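Local structure of molybdopterin biosynthesis enzyme, MoaB (Thermus thermophilus, 3MCH) at residues 4-9 with 35-40; 49-54 with 84-89. The protein probably takes part in molybdenum cofactor biosynthesis by binding molybdopterin. All blocks are in the same frame, centred on the assembly; numbering follows the deposited sequence.

Contact 1 and contact 2 illustrate two layers of one alpha/beta fold, pairing within the sheet and packing of the helices laid on it. Contact 1 comes first along the chain and pairs strand 2-9 with strand 35-43, the outermost strand at that end of the sheet within the chain. The chain then runs directly into helix 47-60, which lies on the sheet and in contact 2 meets the end of helix 80-85 and the turn there, residues 84-89. The two centres are about 15 Å apart, yet the contacts touch: V9 CG1 lies 3.6 Å from I50 CD1, and L7 packs on V53 and L54. Strand 2-9 thus serves both, within the family's probable molybdopterin-binding domain.

Contact 1: 4-9 with 35-40; sequences VGILTV and FEVAAY
V4 and I6 bind strand 35-43 through their backbones in parallel fashion, the two segments diverging by 23°. V4 N donates to E36 O at 2.9 Å, and I6 N to A39 O at 2.9 Å with the donor standing 37° out of the carbonyl plane. Between them the ladder is interrupted: V4 pairs with V37 but G5 with A39, a beta bulge that lets V4 O receive A38 N at 2.8 Å, in the carbonyl plane, together with a weak bond from A39 N. CA-H...O contacts accompany these bonds, among them Y40 CA to I6 O at 3.3 Å.

Apolar contacts gather on the face that carries V4, I6, V37 and Y40. V4 CG2 meets F35 CD1 obliquely at 3.9 Å, while I6 CB approaches Y40 CD1 at 4.3 Å. This face is covered by helix 21-30, the connection of a beta-alpha-beta crossover, with I6 lying on H23 and I26. On the other face, A39 CB rests against G5 CA.

Polar and aromatic groups meet at the Y40 ring. Its CG is anti to the backbone N (chi1 162°), which carries the ring along the strand until CE1 faces T8 OG1, in the ring plane at 3.8 Å. T8 OG1 and Y40 OH both hydrogen-bond D20 OD2, and the ring also stacks on H23. One carboxylate oxygen therefore ties the side chains of both strands together, fixing the tyrosine's hydroxyl end beyond the last backbone bond between the two segments.

Contact 2: 49-54 with 84-89; sequences MIKKVL and TRELLD
L87 inserts its side chain against helix 47-60, between K51 and L54, and this makes the tight part of the contact. Its CD1 does most of the touching, lying 3.5 Å from K51 CA and 3.6 Å from L54 CB, with L54 CD1 also close at 3.8 Å. The other branch, CD2, lies under the lysine chain at 3.6 Å from K51 CE, so the aliphatic part of K51 covers the leucine obliquely. Deeper in, L54 CD1 meets T84 OG1 at 3.8 Å, the two side chains crossing at about a right angle. That hydroxyl has its polar partners elsewhere, in T80 O and N127 ND2, and towards L54 it makes a simple van der Waals contact.

The arrangement belongs to an alpha/beta fold in which helix 47-60 is laid on the parallel strands: L54 reaches L7, I66 and T68 on the sheet below. At the end of helix 80-85 the chain makes a type I turn from R85 to L88, with L88 N bonded to R85 O at 3.2 Å, and the turn presents E86 and L87 side by side to the neighbouring helix.

Towards solvent the packing gives way to a single charged pair. The chain of K51 bends at chi3 (69°), bringing NZ across the E86 side chain at about a right angle and to 2.8 Å from OE1. This salt bridge meets the carboxylate on its anti side, 20° out of plane. E86 is exposed, and its CB also lies 3.5 Å from K51 NZ, so the ammonium sits over the base of the glutamate chain as well as at its carboxylate.

Contact 1: 4-9 with 35-40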
ATOM      1  N   VAL B   4      19.360  -6.999  16.021  1.00 12.19           N
ATOM      2  CA  VAL B   4      17.906  -7.066  16.010  1.00 11.42           C
ATOM      3  C   VAL B   4      17.278  -7.072  17.395  1.00 12.57           C
ATOM      4  O   VAL B   4      17.791  -7.694  18.319  1.00 12.68           O
ATOM      5  CB  VAL B   4      17.436  -8.349  15.286  1.00 11.68           C
ATOM      6  CG1 VAL B   4      15.910  -8.398  15.200  1.00 12.83           C
ATOM      7  CG2 VAL B   4      18.053  -8.414  13.908  1.00 11.41           C
ATOM      8  N   GLY B   5      16.155  -6.374  17.512  1.00 11.96           N
ATOM      9  CA  GLY B   5      15.409  -6.347  18.753  1.00 12.15           C
ATOM     10  C   GLY B   5      14.047  -6.955  18.454  1.00 13.37           C
ATOM     11  O   GLY B   5      13.444  -6.645  17.426  1.00 13.13           O
ATOM     12  N   ILE B   6      13.570  -7.837  19.323  1.00 13.24           N
ATOM     13  CA  ILE B   6      12.265  -8.463  19.131  1.00 13.95           C
ATOM     14  C   ILE B   6      11.350  -7.951  20.238  1.00 15.40           C
ATOM     15  O   ILE B   6      11.630  -8.143  21.418  1.00 16.02           O
ATOM     16  CB  ILE B   6      12.370 -10.014  19.197  1.00 14.90           C
ATOM     17  CG1 ILE B   6      13.283 -10.518  18.073  1.00 14.60           C
ATOM     18  CG2 ILE B   6      10.983 -10.648  19.063  1.00 13.97           C
ATOM     19  CD1 ILE B   6      12.894 -10.154  16.614  1.00 25.29           C
ATOM     20  N   LEU B   7      10.267  -7.283  19.850  1.00 14.81           N
ATOM     21  CA  LEU B   7       9.322  -6.733  20.814  1.00 16.43           C
ATOM     22  C   LEU B   7       7.966  -7.413  20.718  1.00 16.14           C
ATOM     23  O   LEU B   7       7.260  -7.263  19.724  1.00 16.37           O
ATOM     24  CB  LEU B   7       9.148  -5.231  20.581  1.00 17.52           C
ATOM     25  CG  LEU B   7       8.193  -4.509  21.540  1.00 19.74           C
ATOM     26  CD1 LEU B   7       8.713  -4.633  22.965  1.00 21.43           C
ATOM     27  CD2 LEU B   7       8.075  -3.047  21.140  1.00 20.40           C
ATOM     28  N   THR B   8       7.600  -8.159  21.756  1.00 16.03           N
ATOM     29  CA  THR B   8       6.318  -8.850  21.776  1.00 18.30           C
ATOM     30  C   THR B   8       5.270  -7.971  22.452  1.00 18.83           C
ATOM     31  O   THR B   8       5.335  -7.708  23.655  1.00 18.67           O
ATOM     32  CB  THR B   8       6.430 -10.205  22.503  1.00 19.63           C
ATOM     33  OG1 THR B   8       7.303 -11.065  21.756  1.00 18.66           O
ATOM     34  CG2 THR B   8       5.062 -10.873  22.619  1.00 20.14           C
ATOM     35  N   VAL B   9       4.311  -7.514  21.653  1.00 18.84           N
ATOM     36  CA  VAL B   9       3.243  -6.642  22.120  1.00 20.78           C
ATOM     37  C   VAL B   9       1.928  -7.324  22.480  1.00 22.66           C
ATOM     38  O   VAL B   9       1.235  -7.850  21.607  1.00 22.54           O
ATOM     39  CB  VAL B   9       2.866  -5.606  21.027  1.00 20.53           C
ATOM     40  CG1 VAL B   9       1.807  -4.646  21.557  1.00 21.18           C
ATOM     41  CG2 VAL B   9       4.104  -4.843  20.581  1.00 20.62           C
ATOM     42  N   PHE B  35      22.147 -11.771  11.144  1.00 16.53           N
ATOM     43  CA  PHE B  35      21.371 -11.212  12.238  1.00 15.39           C
ATOM     44  C   PHE B  35      21.839 -11.704  13.597  1.00 16.89           C
ATOM     45  O   PHE B  35      22.228 -12.861  13.756  1.00 18.40           O
ATOM     46  CB  PHE B  35      19.897 -11.602  12.087  1.00 14.91           C
ATOM     47  CG  PHE B  35      19.307 -11.247  10.757  1.00 12.71           C
ATOM     48  CD1 PHE B  35      19.044  -9.919  10.428  1.00 14.68           C
ATOM     49  CD2 PHE B  35      19.032 -12.240   9.819  1.00 15.24           C
ATOM     50  CE1 PHE B  35      18.512  -9.582   9.183  1.00 16.97           C
ATOM     51  CE2 PHE B  35      18.500 -11.913   8.568  1.00 15.24           C
ATOM     52  CZ  PHE B  35      18.241 -10.583   8.250  1.00 16.27           C
ATOM     53  N   GLU B  36      21.794 -10.812  14.576  1.00 16.64           N
ATOM     54  CA  GLU B  36      22.134 -11.165  15.943  1.00 17.19           C
ATOM     55  C   GLU B  36      21.096 -10.474  16.817  1.00 15.29           C
ATOM     56  O   GLU B  36      20.947  -9.247  16.783  1.00 16.42           O
ATOM     57  CB  GLU B  36      23.566 -10.737  16.297  1.00 18.61           C
ATOM     58  CG  GLU B  36      23.920  -9.292  16.031  1.00 20.11           C
ATOM     59  CD  GLU B  36      25.407  -9.024  16.211  1.00 22.50           C
ATOM     60  OE1 GLU B  36      26.163  -9.988  16.472  1.00 22.41           O
ATOM     61  OE2 GLU B  36      25.821  -7.850  16.086  1.00 22.30           O
ATOM     62  N   VAL B  37      20.342 -11.278  17.563  1.00 13.73           N
ATOM     63  CA  VAL B  37      19.298 -10.753  18.430  1.00 14.20           C
ATOM     64  C   VAL B  37      19.952 -10.161  19.663  1.00 14.73           C
ATOM     65  O   VAL B  37      20.458 -10.888  20.526  1.00 14.61           O
ATOM     66  CB  VAL B  37      18.303 -11.864  18.829  1.00 15.45           C
ATOM     67  CG1 VAL B  37      17.237 -11.307  19.767  1.00 16.90           C
ATOM     68  CG2 VAL B  37      17.647 -12.436  17.571  1.00 17.90           C
ATOM     69  N   ALA B  38      19.937  -8.834  19.727  1.00 14.31           N
ATOM     70  CA  ALA B  38      20.562  -8.092  20.810  1.00 14.49           C
ATOM     71  C   ALA B  38      19.586  -7.605  21.869  1.00 14.60           C
ATOM     72  O   ALA B  38      19.996  -7.028  22.875  1.00 15.64           O
ATOM     73  CB  ALA B  38      21.327  -6.913  20.238  1.00 15.75           C
ATOM     74  N   ALA B  39      18.297  -7.823  21.645  1.00 13.91           N
ATOM     75  CA  ALA B  39      17.303  -7.387  22.614  1.00 14.20           C
ATOM     76  C   ALA B  39      15.983  -8.105  22.441  1.00 14.11           C
ATOM     77  O   ALA B  39      15.607  -8.475  21.331  1.00 13.69           O
ATOM     78  CB  ALA B  39      17.086  -5.881  22.495  1.00 15.04           C
ATOM     79  N   TYR B  40      15.292  -8.300  23.560  1.00 14.25           N
ATOM     80  CA  TYR B  40      13.986  -8.935  23.579  1.00 15.95           C
ATOM     81  C   TYR B  40      13.213  -8.420  24.787  1.00 17.27           C
ATOM     82  O   TYR B  40      13.690  -8.500  25.924  1.00 19.20           O
ATOM     83  CB  TYR B  40      14.105 -10.460  23.663  1.00 16.51           C
ATOM     84  CG  TYR B  40      12.816 -11.126  24.107  1.00 18.79           C
ATOM     85  CD1 TYR B  40      11.638 -10.970  23.374  1.00 16.50           C
ATOM     86  CD2 TYR B  40      12.766 -11.878  25.283  1.00 19.61           C
ATOM     87  CE1 TYR B  40      10.437 -11.544  23.805  1.00 18.46           C
ATOM     88  CE2 TYR B  40      11.573 -12.454  25.719  1.00 20.61           C
ATOM     89  CZ  TYR B  40      10.416 -12.281  24.977  1.00 20.28           C
ATOM     90  OH  TYR B  40       9.232 -12.832  25.416  1.00 23.54           O
TER

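Contact 2: 49-54 with 84-89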
ATOM      1  N   MET B  49       3.616   2.931  25.976  1.00 26.71           N
ATOM      2  CA  MET B  49       4.682   2.020  26.358  1.00 26.26           C
ATOM      3  C   MET B  49       5.373   1.396  25.157  1.00 25.26           C
ATOM      4  O   MET B  49       6.582   1.179  25.175  1.00 25.63           O
ATOM      5  CB  MET B  49       4.127   0.937  27.271  1.00 27.96           C
ATOM      6  CG  MET B  49       3.547   1.505  28.552  1.00 29.79           C
ATOM      7  SD  MET B  49       2.973   0.222  29.647  1.00 31.27           S
ATOM      8  CE  MET B  49       4.526  -0.267  30.405  1.00 29.78           C
ATOM      9  N   ILE B  50       4.605   1.102  24.115  1.00 23.90           N
ATOM     10  CA  ILE B  50       5.187   0.528  22.908  1.00 22.42           C
ATOM     11  C   ILE B  50       6.170   1.551  22.353  1.00 23.01           C
ATOM     12  O   ILE B  50       7.310   1.222  22.019  1.00 22.30           O
ATOM     13  CB  ILE B  50       4.104   0.232  21.842  1.00 22.25           C
ATOM     14  CG1 ILE B  50       3.194  -0.900  22.322  1.00 21.21           C
ATOM     15  CG2 ILE B  50       4.762  -0.145  20.514  1.00 21.25           C
ATOM     16  CD1 ILE B  50       1.887  -1.049  21.545  1.00 25.29           C
ATOM     17  N   LYS B  51       5.722   2.800  22.276  1.00 21.68           N
ATOM     18  CA  LYS B  51       6.547   3.879  21.759  1.00 25.00           C
ATOM     19  C   LYS B  51       7.814   4.126  22.579  1.00 25.10           C
ATOM     20  O   LYS B  51       8.865   4.419  22.016  1.00 26.60           O
ATOM     21  CB  LYS B  51       5.711   5.160  21.654  1.00 24.30           C
ATOM     22  CG  LYS B  51       4.485   4.989  20.760  1.00 27.58           C
ATOM     23  CD  LYS B  51       3.648   6.259  20.628  1.00 29.64           C
ATOM     24  CE  LYS B  51       4.369   7.329  19.829  1.00 32.66           C
ATOM     25  NZ  LYS B  51       3.477   8.495  19.536  1.00 33.20           N
ATOM     26  N   LYS B  52       7.727   4.004  23.901  1.00 26.55           N
ATOM     27  CA  LYS B  52       8.903   4.225  24.740  1.00 26.87           C
ATOM     28  C   LYS B  52      10.012   3.233  24.397  1.00 26.17           C
ATOM     29  O   LYS B  52      11.177   3.611  24.276  1.00 26.82           O
ATOM     30  CB  LYS B  52       8.557   4.096  26.225  1.00 28.64           C
ATOM     31  CG  LYS B  52       9.762   4.340  27.126  1.00 31.92           C
ATOM     32  CD  LYS B  52       9.447   4.147  28.599  1.00 35.54           C
ATOM     33  CE  LYS B  52      10.699   4.350  29.444  1.00 37.66           C
ATOM     34  NZ  LYS B  52      10.428   4.188  30.902  1.00 40.51           N
ATOM     35  N   VAL B  53       9.642   1.966  24.241  1.00 25.27           N
ATOM     36  CA  VAL B  53      10.607   0.926  23.905  1.00 24.07           C
ATOM     37  C   VAL B  53      11.165   1.137  22.500  1.00 22.41           C
ATOM     38  O   VAL B  53      12.372   1.075  22.294  1.00 22.82           O
ATOM     39  CB  VAL B  53       9.973  -0.484  23.986  1.00 23.88           C
ATOM     40  CG1 VAL B  53      10.982  -1.537  23.539  1.00 25.09           C
ATOM     41  CG2 VAL B  53       9.517  -0.771  25.411  1.00 25.70           C
ATOM     42  N   LEU B  54      10.286   1.381  21.533  1.00 22.27           N
ATOM     43  CA  LEU B  54      10.737   1.603  20.162  1.00 20.37           C
ATOM     44  C   LEU B  54      11.662   2.810  20.101  1.00 21.71           C
ATOM     45  O   LEU B  54      12.650   2.815  19.366  1.00 22.00           O
ATOM     46  CB  LEU B  54       9.538   1.823  19.230  1.00 19.16           C
ATOM     47  CG  LEU B  54       8.600   0.640  18.983  1.00 19.27           C
ATOM     48  CD1 LEU B  54       7.484   1.074  18.032  1.00 17.38           C
ATOM     49  CD2 LEU B  54       9.383  -0.532  18.397  1.00 18.58           C
ATOM     50  N   THR B  84       3.386   2.682  16.088  1.00 19.17           N
ATOM     51  CA  THR B  84       4.609   2.645  15.303  1.00 17.67           C
ATOM     52  C   THR B  84       4.691   3.772  14.281  1.00 18.21           C
ATOM     53  O   THR B  84       5.707   4.463  14.198  1.00 18.82           O
ATOM     54  CB  THR B  84       4.746   1.293  14.566  1.00 16.07           C
ATOM     55  OG1 THR B  84       4.735   0.228  15.520  1.00 16.96           O
ATOM     56  CG2 THR B  84       6.048   1.248  13.774  1.00 15.60           C
ATOM     57  N   ARG B  85       3.625   3.956  13.504  1.00 19.90           N
ATOM     58  CA  ARG B  85       3.605   4.995  12.480  1.00 21.53           C
ATOM     59  C   ARG B  85       3.988   6.357  13.035  1.00 22.57           C
ATOM     60  O   ARG B  85       4.701   7.125  12.392  1.00 23.70           O
ATOM     61  CB  ARG B  85       2.219   5.107  11.842  1.00 22.99           C
ATOM     62  CG  ARG B  85       1.776   3.907  11.033  1.00 25.88           C
ATOM     63  CD  ARG B  85       0.579   4.283  10.164  1.00 27.65           C
ATOM     64  NE  ARG B  85       0.967   5.188   9.087  1.00 30.46           N
ATOM     65  CZ  ARG B  85       0.121   5.954   8.406  1.00 32.88           C
ATOM     66  NH1 ARG B  85      -1.176   5.937   8.692  1.00 33.74           N
ATOM     67  NH2 ARG B  85       0.570   6.729   7.426  1.00 33.02           N
ATOM     68  N   GLU B  86       3.508   6.648  14.237  1.00 24.38           N
ATOM     69  CA  GLU B  86       3.782   7.924  14.880  1.00 27.30           C
ATOM     70  C   GLU B  86       5.257   8.160  15.189  1.00 27.81           C
ATOM     71  O   GLU B  86       5.667   9.296  15.426  1.00 30.09           O
ATOM     72  CB  GLU B  86       2.947   8.037  16.157  1.00 28.15           C
ATOM     73  CG  GLU B  86       1.454   8.193  15.886  1.00 32.62           C
ATOM     74  CD  GLU B  86       0.592   7.823  17.078  1.00 34.68           C
ATOM     75  OE1 GLU B  86       0.983   8.136  18.219  1.00 36.90           O
ATOM     76  OE2 GLU B  86      -0.487   7.228  16.870  1.00 37.50           O
ATOM     77  N   LEU B  87       6.053   7.093  15.175  1.00 26.12           N
ATOM     78  CA  LEU B  87       7.482   7.192  15.470  1.00 25.82           C
ATOM     79  C   LEU B  87       8.377   7.106  14.233  1.00 24.67           C
ATOM     80  O   LEU B  87       9.583   7.327  14.321  1.00 24.55           O
ATOM     81  CB  LEU B  87       7.892   6.085  16.448  1.00 26.60           C
ATOM     82  CG  LEU B  87       7.303   6.094  17.861  1.00 29.45           C
ATOM     83  CD1 LEU B  87       7.723   4.829  18.595  1.00 28.76           C
ATOM     84  CD2 LEU B  87       7.771   7.334  18.610  1.00 29.49           C
ATOM     85  N   LEU B  88       7.790   6.789  13.085  1.00 23.22           N
ATOM     86  CA  LEU B  88       8.554   6.650  11.847  1.00 21.62           C
ATOM     87  C   LEU B  88       8.840   7.952  11.119  1.00 22.25           C
ATOM     88  O   LEU B  88       8.002   8.850  11.094  1.00 22.91           O
ATOM     89  CB  LEU B  88       7.815   5.720  10.887  1.00 20.46           C
ATOM     90  CG  LEU B  88       7.460   4.339  11.428  1.00 19.55           C
ATOM     91  CD1 LEU B  88       6.668   3.574  10.371  1.00 17.37           C
ATOM     92  CD2 LEU B  88       8.729   3.597  11.814  1.00 18.02           C
ATOM     93  N   ASP B  89      10.024   8.044  10.516  1.00 20.62           N
ATOM     94  CA  ASP B  89      10.392   9.230   9.749  1.00 22.64           C
ATOM     95  C   ASP B  89       9.830   9.042   8.346  1.00 22.45           C
ATOM     96  O   ASP B  89       9.491  10.009   7.662  1.00 22.46           O
ATOM     97  CB  ASP B  89      11.913   9.394   9.666  1.00 24.90           C
ATOM     98  CG  ASP B  89      12.555   9.633  11.016  1.00 26.90           C
ATOM     99  OD1 ASP B  89      11.920  10.276  11.882  1.00 28.50           O
ATOM    100  OD2 ASP B  89      13.709   9.198  11.204  1.00 27.69           O
TER